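Local coordinates for protein cGAS/DncV-like nucleotidyltransferase in E. coli homolog (Rhodothermus marinus SG0.5JP17-172, PDB 6E0K) that makes the second messenger 3',3'-cUAMP from UTP and ATP with magnesium, signalling phage infection to effectors of a bacterial CBASS defence system, at residues N51-I55 with I190-N195; N174-K178 with L219-D224; Y96-E100 with R114-L119; V61-L67 with D129-Q135; L242-S248 with E269-R273. All blocks are in the same frame, centred on the assembly; numbering follows the deposited sequence.

Contact 1: N51-I55 with I190-N195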
# COMPACT_ATOMS: atom_id res chain seq x y z
N ASN A 51 -0.27 7.52 1.79
CA ASN A 51 -1.46 7.69 0.96
C ASN A 51 -2.59 8.38 1.70
O ASN A 51 -3.70 8.47 1.16
CB ASN A 51 -1.91 6.33 0.43
CG ASN A 51 -0.99 5.83 -0.67
OD1 ASN A 51 -1.15 6.18 -1.84
ND2 ASN A 51 0.02 5.05 -0.29
N SER A 52 -2.31 8.90 2.90
CA SER A 52 -3.28 9.62 3.72
C SER A 52 -4.49 8.76 4.03
O SER A 52 -5.59 9.29 4.23
CB SER A 52 -3.72 10.93 3.07
OG SER A 52 -2.62 11.77 2.83
N THR A 53 -4.33 7.45 4.12
CA THR A 53 -5.43 6.58 4.48
C THR A 53 -5.25 5.93 5.84
O THR A 53 -6.00 5.01 6.18
CB THR A 53 -5.62 5.49 3.42
OG1 THR A 53 -4.41 4.75 3.28
CG2 THR A 53 -5.96 6.11 2.08
N ASN A 54 -4.31 6.42 6.65
CA ASN A 54 -4.13 5.88 7.99
C ASN A 54 -5.30 6.28 8.90
O ASN A 54 -5.70 7.44 8.94
CB ASN A 54 -2.80 6.37 8.59
CG ASN A 54 -2.70 7.88 8.64
OD1 ASN A 54 -2.70 8.54 7.59
ND2 ASN A 54 -2.61 8.43 9.84
N ILE A 55 -5.86 5.29 9.60
CA ILE A 55 -6.95 5.58 10.54
C ILE A 55 -6.46 5.71 11.97
O ILE A 55 -7.24 6.12 12.85
CB ILE A 55 -8.07 4.52 10.45
CG1 ILE A 55 -7.53 3.11 10.73
CG2 ILE A 55 -8.76 4.58 9.07
CD1 ILE A 55 -8.62 2.05 10.86
N ILE A 190 -12.05 6.01 1.70
CA ILE A 190 -11.25 4.85 2.08
C ILE A 190 -11.19 4.73 3.60
O ILE A 190 -11.38 3.65 4.16
CB ILE A 190 -9.83 4.95 1.49
CG1 ILE A 190 -9.87 4.77 -0.03
CG2 ILE A 190 -8.93 3.90 2.12
CD1 ILE A 190 -8.50 5.08 -0.65
N ARG A 191 -10.93 5.85 4.27
CA ARG A 191 -10.80 5.79 5.72
C ARG A 191 -12.12 5.43 6.38
O ARG A 191 -12.13 4.65 7.34
CB ARG A 191 -10.27 7.13 6.26
CG ARG A 191 -8.87 7.43 5.71
CD ARG A 191 -8.21 8.62 6.41
NE ARG A 191 -9.05 9.81 6.36
CZ ARG A 191 -8.86 10.86 5.56
NH1 ARG A 191 -7.82 10.91 4.74
NH2 ARG A 191 -9.72 11.88 5.61
N MET A 192 -13.22 5.97 5.87
CA MET A 192 -14.55 5.60 6.36
C MET A 192 -14.76 4.09 6.30
O MET A 192 -15.17 3.47 7.29
CB MET A 192 -15.62 6.31 5.55
CG MET A 192 -17.05 5.92 5.98
SD MET A 192 -18.29 6.51 4.82
CE MET A 192 -17.97 5.48 3.38
N PHE A 193 -14.45 3.47 5.16
CA PHE A 193 -14.65 2.03 5.06
C PHE A 193 -13.65 1.25 5.91
O PHE A 193 -14.01 0.22 6.49
CB PHE A 193 -14.58 1.59 3.59
CG PHE A 193 -15.84 1.87 2.84
CD1 PHE A 193 -17.03 1.25 3.20
CD2 PHE A 193 -15.84 2.73 1.75
CE1 PHE A 193 -18.21 1.50 2.50
CE2 PHE A 193 -17.01 2.97 1.03
CZ PHE A 193 -18.21 2.36 1.42
N LYS A 194 -12.40 1.72 6.02
CA LYS A 194 -11.46 1.08 6.94
C LYS A 194 -11.98 1.11 8.37
O LYS A 194 -11.88 0.11 9.09
CB LYS A 194 -10.09 1.76 6.86
CG LYS A 194 -9.27 1.37 5.67
CD LYS A 194 -7.96 2.13 5.73
CE LYS A 194 -6.96 1.70 4.71
NZ LYS A 194 -5.64 2.23 5.18
N ASN A 195 -12.46 2.26 8.82
CA ASN A 195 -12.98 2.33 10.19
C ASN A 195 -14.27 1.53 10.35
O ASN A 195 -14.50 0.96 11.43
CB ASN A 195 -13.18 3.79 10.59
CG ASN A 195 -11.99 4.36 11.35
OD1 ASN A 195 -11.42 3.71 12.24
ND2 ASN A 195 -11.61 5.57 11.00
O HOH W 1 -9.60 7.43 12.16
O HOH W 2 -9.30 4.17 13.96
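I55 lays its side chain against helix 186-202, and the N195 amide lies alongside it, the two side chains running opposite ways. The I55 CD1 methyl reaches N195 OD1 at 3.5 Å, while the other branch, CG2, rests on the amide nitrogen of N195 and on CB of K194. Two waters both donate to I55 O, one accepting from N195 ND2 and the other donating to N195 OD1. W11 O takes a further bond from ND2. The CG2 methyl of T53 packs on I190 CG2 at 3.7 Å. T53 OG1 sits between the backbone N and the carbonyl carbon (chi1 58°), where it is hydrogen-bonded to E216 and K194 NZ is a weak partner at 3.4 Å. The firmer bond of this ammonium goes to T53 O (3.0 Å), approached from above the carbonyl plane. R191 bends at its third torsion (-55°), bringing NH1 to S52 O at 2.8 Å, with that oxygen in the guanidinium plane; NE is held by S12 O. S52, with positive phi, is the C-prime residue of the Schellman motif closing helix 47-50. The contact ties the turn after nucleotide-binding G47 and S48 to the helix carrying ATP-binding K194.

Contact 2: N174-K178 with L219-D224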
# COMPACT_ATOMS: atom_id res chain seq x y z
N ASN A 174 -1.51 7.48 -8.53
CA ASN A 174 -2.86 7.25 -9.03
C ASN A 174 -3.91 7.52 -7.97
O ASN A 174 -5.01 8.02 -8.28
CB ASN A 174 -2.98 5.84 -9.57
CG ASN A 174 -2.14 5.63 -10.82
OD1 ASN A 174 -1.86 6.58 -11.55
ND2 ASN A 174 -1.74 4.40 -11.06
N GLY A 175 -3.62 7.19 -6.72
CA GLY A 175 -4.54 7.52 -5.64
C GLY A 175 -4.68 9.01 -5.44
O GLY A 175 -5.78 9.52 -5.18
N ALA A 176 -3.58 9.75 -5.58
CA ALA A 176 -3.65 11.20 -5.48
C ALA A 176 -4.48 11.78 -6.63
O ALA A 176 -5.29 12.68 -6.42
CB ALA A 176 -2.24 11.79 -5.46
N ALA A 177 -4.30 11.24 -7.83
CA ALA A 177 -5.06 11.73 -8.98
C ALA A 177 -6.55 11.48 -8.79
O ALA A 177 -7.38 12.35 -9.08
CB ALA A 177 -4.58 11.06 -10.26
N LYS A 178 -6.92 10.29 -8.31
CA LYS A 178 -8.33 10.01 -8.06
C LYS A 178 -8.86 10.93 -6.97
O LYS A 178 -10.01 11.39 -7.05
CB LYS A 178 -8.51 8.54 -7.68
CG LYS A 178 -9.97 8.13 -7.59
CD LYS A 178 -10.08 6.63 -7.29
CE LYS A 178 -11.53 6.17 -7.33
NZ LYS A 178 -12.01 6.09 -8.77
N LEU A 219 -11.63 -0.00 -3.86
CA LEU A 219 -12.29 1.29 -4.01
C LEU A 219 -11.73 2.09 -5.18
O LEU A 219 -12.46 2.90 -5.78
CB LEU A 219 -12.14 2.07 -2.70
CG LEU A 219 -12.89 1.41 -1.54
CD1 LEU A 219 -12.51 2.04 -0.20
CD2 LEU A 219 -14.41 1.45 -1.74
N TYR A 220 -10.46 1.89 -5.52
CA TYR A 220 -9.88 2.59 -6.66
C TYR A 220 -10.65 2.30 -7.94
O TYR A 220 -10.72 3.16 -8.84
CB TYR A 220 -8.41 2.20 -6.82
CG TYR A 220 -7.76 2.94 -7.96
CD1 TYR A 220 -7.35 4.26 -7.80
CD2 TYR A 220 -7.57 2.32 -9.18
CE1 TYR A 220 -6.76 4.94 -8.84
CE2 TYR A 220 -6.98 3.01 -10.23
CZ TYR A 220 -6.58 4.31 -10.05
OH TYR A 220 -6.00 4.99 -11.09
N ASN A 221 -11.24 1.11 -8.05
CA ASN A 221 -11.94 0.72 -9.26
C ASN A 221 -13.35 1.30 -9.37
O ASN A 221 -13.98 1.15 -10.43
CB ASN A 221 -12.01 -0.80 -9.32
CG ASN A 221 -10.71 -1.40 -9.79
OD1 ASN A 221 -10.51 -1.55 -10.99
ND2 ASN A 221 -9.80 -1.71 -8.87
N VAL A 222 -13.83 1.97 -8.33
CA VAL A 222 -15.19 2.50 -8.32
C VAL A 222 -15.21 3.82 -9.09
O VAL A 222 -14.31 4.65 -8.88
CB VAL A 222 -15.66 2.70 -6.89
CG1 VAL A 222 -17.06 3.30 -6.84
CG2 VAL A 222 -15.63 1.38 -6.12
N PRO A 223 -16.20 4.06 -9.96
CA PRO A 223 -16.24 5.33 -10.71
C PRO A 223 -16.21 6.54 -9.79
O PRO A 223 -16.76 6.52 -8.69
CB PRO A 223 -17.56 5.25 -11.48
CG PRO A 223 -17.82 3.77 -11.62
CD PRO A 223 -17.31 3.17 -10.33
N ASP A 224 -15.55 7.61 -10.27
CA ASP A 224 -15.41 8.82 -9.45
C ASP A 224 -16.75 9.40 -9.04
O ASP A 224 -16.86 10.03 -7.97
CB ASP A 224 -14.59 9.88 -10.22
CG ASP A 224 -13.14 9.49 -10.39
OD1 ASP A 224 -12.69 8.55 -9.70
OD2 ASP A 224 -12.45 10.14 -11.20
O HOH W 3 -6.11 7.59 -10.98
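The Y220 ring meets helix 168-181 with its edge near N174 O, which lies close to the ring plane, 3.6 Å from CE1. The K178 chain and the backbone N of G175 approach the same ring obliquely, the nearest chain atom being K178 CD, 3.7 Å from Y220 CD1. The first torsion of Y220 (-178°) swings the ring out across to the helix and sets the Y220 hydroxyl beside CB of N174, at 3.5 Å. The N174 amide is inclined 31° to the ring and gives its ND2 to Q253 O. One water joins the two sides, donating to N174 O and lying 2.6 Å from Y220 OH.

K178 runs extended past Y220 and turns only at its last torsion (74°), which delivers NZ into the turn following helix 212-220. There K178 NZ makes a salt bridge to D224 OD1 at 2.7 Å. It also donates to V222 O at 2.7 Å, nearly in line with that carbonyl, and weakly to Y220 O. Its cation-pi attraction to Y220 is long and at most weak, whereas Y186 gives the lysine a cation-pi partner. A buried lysine amine is thus met by one carboxylate and the V222 carbonyl, with Y220 O a weak third. The neighbouring negative charge should favour its protonated form, and the two strong bonds tie the 220-224 turn to helix 168-181.

Contact 3: Y96-E100 with R114-L119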
# COMPACT_ATOMS: atom_id res chain seq x y z
N TYR A 96 21.65 -4.33 0.48
CA TYR A 96 20.99 -4.68 1.73
C TYR A 96 21.98 -4.63 2.90
O TYR A 96 21.69 -4.05 3.96
CB TYR A 96 20.37 -6.07 1.58
CG TYR A 96 19.52 -6.50 2.72
CD1 TYR A 96 20.09 -6.98 3.90
CD2 TYR A 96 18.15 -6.45 2.63
CE1 TYR A 96 19.30 -7.37 4.98
CE2 TYR A 96 17.37 -6.85 3.69
CZ TYR A 96 17.96 -7.31 4.87
OH TYR A 96 17.16 -7.70 5.94
N SER A 97 23.17 -5.21 2.72
CA SER A 97 24.15 -5.21 3.80
C SER A 97 24.60 -3.80 4.16
O SER A 97 24.83 -3.48 5.34
CB SER A 97 25.34 -6.09 3.42
OG SER A 97 24.94 -7.45 3.40
N ASP A 98 24.71 -2.92 3.15
CA ASP A 98 25.06 -1.53 3.44
C ASP A 98 23.94 -0.82 4.20
O ASP A 98 24.22 -0.07 5.15
CB ASP A 98 25.38 -0.78 2.15
CG ASP A 98 26.79 -1.04 1.66
OD1 ASP A 98 27.71 -1.18 2.50
OD2 ASP A 98 26.98 -1.11 0.42
N VAL A 99 22.69 -1.01 3.78
CA VAL A 99 21.58 -0.38 4.49
C VAL A 99 21.52 -0.87 5.93
O VAL A 99 21.36 -0.07 6.86
CB VAL A 99 20.24 -0.64 3.76
CG1 VAL A 99 19.09 -0.07 4.58
CG2 VAL A 99 20.24 -0.00 2.37
N GLU A 100 21.65 -2.19 6.13
CA GLU A 100 21.64 -2.73 7.49
C GLU A 100 22.76 -2.12 8.34
O GLU A 100 22.53 -1.74 9.49
CB GLU A 100 21.76 -4.25 7.44
CG GLU A 100 21.63 -4.96 8.79
CD GLU A 100 21.82 -6.46 8.67
OE1 GLU A 100 22.71 -6.88 7.89
OE2 GLU A 100 21.09 -7.22 9.33
N ARG A 114 16.34 -8.16 11.21
CA ARG A 114 15.90 -8.61 9.90
C ARG A 114 14.55 -9.32 10.00
O ARG A 114 14.38 -10.22 10.83
CB ARG A 114 16.91 -9.57 9.29
CG ARG A 114 18.21 -8.94 8.89
CD ARG A 114 19.04 -9.96 8.14
NE ARG A 114 20.37 -9.44 7.82
CZ ARG A 114 21.38 -10.21 7.42
NH1 ARG A 114 22.55 -9.66 7.14
NH2 ARG A 114 21.21 -11.52 7.32
N GLY A 115 13.61 -8.91 9.15
CA GLY A 115 12.38 -9.64 8.96
C GLY A 115 12.42 -10.48 7.69
O GLY A 115 13.41 -10.51 6.96
N ARG A 116 11.30 -11.16 7.43
CA ARG A 116 11.18 -11.99 6.23
C ARG A 116 11.42 -11.17 4.96
O ARG A 116 12.14 -11.61 4.06
CB ARG A 116 9.80 -12.64 6.19
CG ARG A 116 9.50 -13.55 7.36
CD ARG A 116 10.42 -14.75 7.37
NE ARG A 116 10.14 -15.66 8.48
CZ ARG A 116 10.84 -16.75 8.74
NH1 ARG A 116 11.88 -17.07 7.97
NH2 ARG A 116 10.52 -17.53 9.76
N LYS A 117 10.81 -10.00 4.87
CA LYS A 117 10.88 -9.19 3.67
C LYS A 117 11.39 -7.79 3.93
O LYS A 117 11.59 -7.03 2.98
CB LYS A 117 9.49 -9.09 3.01
CG LYS A 117 8.93 -10.41 2.49
CD LYS A 117 7.52 -10.20 1.93
CE LYS A 117 7.07 -11.38 1.08
NZ LYS A 117 7.17 -12.67 1.81
N THR A 118 11.62 -7.42 5.19
CA THR A 118 11.93 -6.06 5.57
C THR A 118 12.95 -6.05 6.70
O THR A 118 13.18 -7.06 7.36
CB THR A 118 10.70 -5.29 6.05
OG1 THR A 118 10.15 -5.97 7.19
CG2 THR A 118 9.65 -5.20 4.95
N LEU A 119 13.56 -4.89 6.88
CA LEU A 119 14.36 -4.58 8.05
C LEU A 119 13.46 -3.81 9.01
O LEU A 119 12.82 -2.84 8.60
CB LEU A 119 15.58 -3.73 7.69
CG LEU A 119 16.87 -4.36 7.17
CD1 LEU A 119 17.79 -3.29 6.60
CD2 LEU A 119 17.56 -5.10 8.30
O HOH W 4 14.84 -8.83 5.39
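The hairpin of strands 112-114 and 119-122, part of the nucleotidyltransferase sheet, packs here against helix 92-107. Its turn and the start of its second strand supply R116, K117, T118 and L119 of the UTP site, while R114 and L119 face the helix.

The charged part is a side-on grip of R114 on E100, with one nitrogen to each carboxylate oxygen. R114 NH1 donates to E100 OE1 at 2.9 Å, almost straight (163°), meeting the syn lone pair of that oxygen, which lies in the guanidinium plane. R114 NE donates to E100 OE2 at 2.8 Å along a more bent path, from above the carboxylate plane. The two planes are 26° apart. R114 is extended from CG to NE, and this length carries the guanidinium past the Y96 ring to the glutamate. That ring stands at 76° to the guanidinium and has R114 NE near its edge.

Apolar contacts lie beside this pair. L119 places CG 3.9 Å from Y96 CZ, and its CD1 methyl touches V99 CG1 and the CA of E100. V132, from the central strand 127-138, touches Y96, V99 and L119, so the helix, the hairpin and the sheet meet around the leucine.

Solvent supplies the last link. One water lies 2.6 Å from Y96 OH and donates a hydrogen bond of 2.7 Å to G115 O.

Contact 4: V61-L67 with D129-Q135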
# COMPACT_ATOMS: atom_id res chain seq x y z
N VAL A 61 5.40 2.42 10.57
CA VAL A 61 5.60 3.24 9.39
C VAL A 61 6.25 2.40 8.30
O VAL A 61 7.28 1.75 8.53
CB VAL A 61 6.48 4.47 9.71
CG1 VAL A 61 6.67 5.33 8.48
CG2 VAL A 61 5.85 5.28 10.84
N ASP A 62 5.67 2.44 7.10
CA ASP A 62 6.20 1.68 5.96
C ASP A 62 7.16 2.57 5.16
O ASP A 62 6.73 3.50 4.46
CB ASP A 62 5.06 1.18 5.08
CG ASP A 62 4.12 0.25 5.81
OD1 ASP A 62 4.60 -0.71 6.45
OD2 ASP A 62 2.90 0.50 5.79
N VAL A 63 8.45 2.26 5.25
CA VAL A 63 9.51 3.06 4.64
C VAL A 63 10.13 2.26 3.51
O VAL A 63 10.37 1.06 3.65
CB VAL A 63 10.58 3.45 5.68
CG1 VAL A 63 11.68 4.31 5.04
CG2 VAL A 63 9.92 4.16 6.87
N VAL A 64 10.40 2.93 2.39
CA VAL A 64 11.08 2.32 1.25
C VAL A 64 12.47 2.94 1.13
O VAL A 64 12.61 4.17 1.07
CB VAL A 64 10.29 2.54 -0.05
CG1 VAL A 64 11.00 1.83 -1.20
CG2 VAL A 64 8.87 2.02 0.08
N VAL A 65 13.49 2.09 1.08
CA VAL A 65 14.87 2.52 0.87
C VAL A 65 15.29 1.94 -0.48
O VAL A 65 15.48 0.72 -0.61
CB VAL A 65 15.78 2.05 2.02
CG1 VAL A 65 17.23 2.34 1.72
CG2 VAL A 65 15.37 2.77 3.30
N GLN A 66 15.37 2.79 -1.49
CA GLN A 66 15.43 2.34 -2.89
C GLN A 66 16.72 2.82 -3.55
O GLN A 66 16.98 4.03 -3.61
CB GLN A 66 14.21 2.84 -3.66
CG GLN A 66 14.28 2.51 -5.15
CD GLN A 66 12.99 2.81 -5.87
OE1 GLN A 66 11.90 2.54 -5.35
NE2 GLN A 66 13.08 3.34 -7.09
N LEU A 67 17.50 1.88 -4.07
CA LEU A 67 18.71 2.21 -4.82
C LEU A 67 18.33 2.52 -6.26
O LEU A 67 17.63 1.74 -6.90
CB LEU A 67 19.69 1.04 -4.77
CG LEU A 67 21.02 1.31 -5.44
CD1 LEU A 67 21.77 2.37 -4.66
CD2 LEU A 67 21.83 0.02 -5.58
N ASP A 129 9.06 -0.25 9.29
CA ASP A 129 9.20 -1.48 8.53
C ASP A 129 9.83 -1.07 7.20
O ASP A 129 9.17 -0.42 6.38
CB ASP A 129 7.85 -2.15 8.33
CG ASP A 129 7.97 -3.57 7.84
OD1 ASP A 129 8.75 -4.34 8.44
OD2 ASP A 129 7.27 -3.92 6.87
N VAL A 130 11.11 -1.40 7.02
CA VAL A 130 11.92 -0.84 5.95
C VAL A 130 12.07 -1.87 4.84
O VAL A 130 12.64 -2.94 5.05
CB VAL A 130 13.30 -0.40 6.46
CG1 VAL A 130 14.12 0.19 5.33
CG2 VAL A 130 13.15 0.64 7.59
N VAL A 131 11.55 -1.54 3.65
CA VAL A 131 11.74 -2.38 2.47
C VAL A 131 12.99 -1.89 1.74
O VAL A 131 13.04 -0.75 1.27
CB VAL A 131 10.51 -2.33 1.55
CG1 VAL A 131 10.81 -3.08 0.26
CG2 VAL A 131 9.31 -2.94 2.23
N VAL A 132 14.00 -2.75 1.67
CA VAL A 132 15.24 -2.45 0.98
C VAL A 132 15.11 -2.98 -0.44
O VAL A 132 14.87 -4.18 -0.64
CB VAL A 132 16.44 -3.09 1.69
CG1 VAL A 132 17.71 -2.84 0.90
CG2 VAL A 132 16.57 -2.53 3.10
N CYS A 133 15.23 -2.11 -1.44
CA CYS A 133 14.91 -2.52 -2.80
C CYS A 133 15.77 -1.78 -3.80
O CYS A 133 16.43 -0.79 -3.48
CB CYS A 133 13.43 -2.28 -3.10
SG CYS A 133 12.87 -0.57 -2.90
N ILE A 134 15.77 -2.27 -5.04
CA ILE A 134 16.45 -1.63 -6.15
C ILE A 134 15.40 -1.26 -7.19
O ILE A 134 14.39 -1.95 -7.36
CB ILE A 134 17.55 -2.54 -6.75
CG1 ILE A 134 18.66 -2.77 -5.73
CG2 ILE A 134 18.12 -1.94 -8.02
CD1 ILE A 134 19.78 -3.61 -6.27
N GLN A 135 15.62 -0.14 -7.87
CA GLN A 135 14.74 0.28 -8.95
C GLN A 135 14.53 -0.87 -9.93
O GLN A 135 15.48 -1.58 -10.27
CB GLN A 135 15.35 1.48 -9.67
CG GLN A 135 14.50 2.07 -10.77
CD GLN A 135 15.24 3.16 -11.52
OE1 GLN A 135 15.49 3.06 -12.72
NE2 GLN A 135 15.63 4.21 -10.80
O HOH W 5 6.47 -2.22 5.11
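Two parallel strands at the centre of the nucleotidyltransferase sheet, 61-67 and 129-135, bring together two of the three aspartates of the magnesium site, D62 and D129 being directly paired in the parallel register. Seven backbone hydrogen bonds alternate across the strands, from D129 N to V61 O (2.8 Å) through to Q135 N to L67 O (2.9 Å). The short strand axes are inclined by 33°.

On the face shared with the aspartates, C133 sets SG between its backbone N and carbonyl carbon (chi1 58°), which brings the sulfur 3.5 Å from V64 CG1 and against CB of Q66. Q66 OE1 is hydrogen-bonded to Y44, and Q66 NE2, hydrogen-bonded to N68, lies beside CB of Q135. The other face is aliphatic: V65 CG2 meets V130 CG1 at 3.5 Å, L67 CB packs on I134 CG1, and helix 18-32 covers V63 and V65.

D62 OD1 and D129 OD2 are 4.2 Å apart, their carboxylates turned 73° to each other, and one water sits near both. D129 OD1 has a salt bridge to K120 and a hydrogen bond with T118. The two carboxylates thus converge as an acidic pair, with K120 alongside, that would suit a magnesium ion, for which D60 supplies a third ligand.

Contact 5: L242-S248 with E269-R273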
# COMPACT_ATOMS: atom_id res chain seq x y z
N LEU A 242 -20.38 -1.66 -6.36
CA LEU A 242 -19.54 -2.85 -6.25
C LEU A 242 -20.36 -4.13 -6.28
O LEU A 242 -19.93 -5.14 -6.86
CB LEU A 242 -18.71 -2.77 -4.96
CG LEU A 242 -17.52 -1.80 -5.01
CD1 LEU A 242 -16.99 -1.54 -3.61
CD2 LEU A 242 -16.41 -2.34 -5.91
N LYS A 243 -21.56 -4.12 -5.68
CA LYS A 243 -22.41 -5.31 -5.66
C LYS A 243 -22.84 -5.71 -7.06
O LYS A 243 -23.09 -6.90 -7.32
CB LYS A 243 -23.63 -5.05 -4.77
CG LYS A 243 -23.34 -5.23 -3.30
CD LYS A 243 -24.36 -4.53 -2.42
CE LYS A 243 -25.75 -5.09 -2.57
NZ LYS A 243 -26.67 -4.39 -1.61
N ARG A 244 -22.95 -4.74 -7.97
CA ARG A 244 -23.39 -4.98 -9.34
C ARG A 244 -22.25 -5.08 -10.34
O ARG A 244 -22.50 -5.34 -11.52
CB ARG A 244 -24.35 -3.86 -9.77
CG ARG A 244 -25.62 -3.81 -8.93
CD ARG A 244 -26.33 -2.47 -9.01
NE ARG A 244 -27.63 -2.52 -8.33
CZ ARG A 244 -27.79 -2.53 -7.01
NH1 ARG A 244 -26.73 -2.50 -6.19
NH2 ARG A 244 -29.01 -2.58 -6.49
N ALA A 245 -21.01 -4.91 -9.90
CA ALA A 245 -19.88 -4.81 -10.81
C ALA A 245 -19.31 -6.19 -11.13
O ALA A 245 -19.49 -7.16 -10.38
CB ALA A 245 -18.78 -3.93 -10.22
N ASP A 246 -18.62 -6.26 -12.26
CA ASP A 246 -17.80 -7.43 -12.61
C ASP A 246 -16.43 -7.19 -12.02
O ASP A 246 -15.64 -6.39 -12.54
CB ASP A 246 -17.75 -7.62 -14.12
CG ASP A 246 -16.87 -8.79 -14.54
OD1 ASP A 246 -16.26 -9.46 -13.67
OD2 ASP A 246 -16.78 -9.06 -15.76
N LEU A 247 -16.13 -7.87 -10.91
CA LEU A 247 -14.88 -7.66 -10.20
C LEU A 247 -13.68 -8.24 -10.92
O LEU A 247 -12.54 -7.86 -10.60
CB LEU A 247 -14.96 -8.29 -8.81
CG LEU A 247 -16.14 -7.89 -7.92
CD1 LEU A 247 -16.05 -8.66 -6.60
CD2 LEU A 247 -16.14 -6.39 -7.67
N SER A 248 -13.90 -9.15 -11.88
CA SER A 248 -12.84 -10.06 -12.32
C SER A 248 -11.67 -9.32 -12.95
O SER A 248 -10.53 -9.77 -12.84
CB SER A 248 -13.41 -11.11 -13.28
OG SER A 248 -13.78 -10.52 -14.52
N GLU A 269 -12.26 -12.66 -5.22
CA GLU A 269 -13.58 -12.07 -5.41
C GLU A 269 -14.52 -12.47 -4.28
O GLU A 269 -15.34 -11.67 -3.83
CB GLU A 269 -14.18 -12.50 -6.74
CG GLU A 269 -13.46 -11.96 -7.95
CD GLU A 269 -14.22 -12.24 -9.22
OE1 GLU A 269 -15.46 -12.13 -9.19
OE2 GLU A 269 -13.58 -12.60 -10.24
N GLU A 270 -14.39 -13.71 -3.79
CA GLU A 270 -15.27 -14.14 -2.71
C GLU A 270 -15.02 -13.34 -1.44
O GLU A 270 -15.97 -13.01 -0.71
CB GLU A 270 -15.11 -15.64 -2.46
CG GLU A 270 -16.19 -16.20 -1.58
CD GLU A 270 -17.57 -16.19 -2.24
OE1 GLU A 270 -17.67 -15.97 -3.48
OE2 GLU A 270 -18.57 -16.40 -1.52
N LYS A 271 -13.76 -13.02 -1.14
CA LYS A 271 -13.48 -12.18 0.02
C LYS A 271 -14.02 -10.76 -0.17
O LYS A 271 -14.52 -10.15 0.79
CB LYS A 271 -11.97 -12.12 0.30
CG LYS A 271 -11.38 -13.42 0.85
CD LYS A 271 -11.86 -13.70 2.26
CE LYS A 271 -11.29 -15.00 2.81
NZ LYS A 271 -9.89 -14.84 3.25
N ALA A 272 -13.92 -10.23 -1.39
CA ALA A 272 -14.50 -8.91 -1.66
C ALA A 272 -16.02 -8.94 -1.49
O ALA A 272 -16.60 -8.01 -0.91
CB ALA A 272 -14.13 -8.45 -3.07
N ARG A 273 -16.68 -9.98 -2.00
CA ARG A 273 -18.13 -10.09 -1.82
C ARG A 273 -18.50 -10.21 -0.34
O ARG A 273 -19.54 -9.70 0.09
CB ARG A 273 -18.66 -11.30 -2.59
CG ARG A 273 -18.39 -11.23 -4.06
CD ARG A 273 -19.31 -10.25 -4.71
NE ARG A 273 -19.24 -10.34 -6.16
CZ ARG A 273 -19.55 -9.34 -6.97
NH1 ARG A 273 -19.94 -8.18 -6.46
NH2 ARG A 273 -19.45 -9.49 -8.29
O HOH W 6 -17.52 -10.35 -10.30
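A leucine methyl sits over the centre of an arginine guanidinium: L247 CD1 lies 3.6 Å from R273 CZ, over one flat face of the group, while backbone carbonyls take its edge. R273 bends at its second torsion (-75°) and then extends, which lays the guanidinium across the end of helix 231-244. R273 NH2 donates to A245 O at 3.1 Å with a fairly straight hydrogen bond (161°), the oxygen lying in the guanidinium plane. R273 NH1 makes a weak bond to L242 O, also 3.1 Å away, on a bent path. L247 CD1 touches A272 CB as well, at 4.0 Å, and F260 packs on the same leucine.

One helical turn earlier, E269 reaches the far end of the loop. E269 OE2 lies 3.4 Å from CB of S248, and a water joins L247 to E269, accepting from L247 N and donating to E269 OE1. Within the loop D246 and S248 form an Asx turn: D246 OD1 accepts from both S248 N and S248 OG, which arrive from the same face of the carboxylate.

Far from the nucleotide sites, this contact joins the end of helix 231-244 to the start of helix 269-285. R273 directs NH2, and weakly NH1, to backbone carbonyls, so its positive charge is probably stabilised by backbone dipoles, while one face serves as an apolar surface for the leucine.

Contacts 3 and 4 share the nucleotidyltransferase sheet, their centres about 9 Å apart; L119 of contact 3 is joined to V130 of contact 4 through the backbone, setting the UTP-binding turn beside a metal ligand. Contacts 1, 2 and 5 form a helical half: L219 of contact 2 packs on I190 and F193 of contact 1, and V222 on L242 of contact 5. Along the chain, contact 4 encloses contact 3, and contact 1 spans both, its segments alternating with those of contact 2; contact 5 comes last. Contact 1 joins the two halves, since one segment follows the S48 helix and the other carries ATP-binding K194. From the centre of contact 4, those of contacts 1 and 5 lie about 22 and 32 Å away.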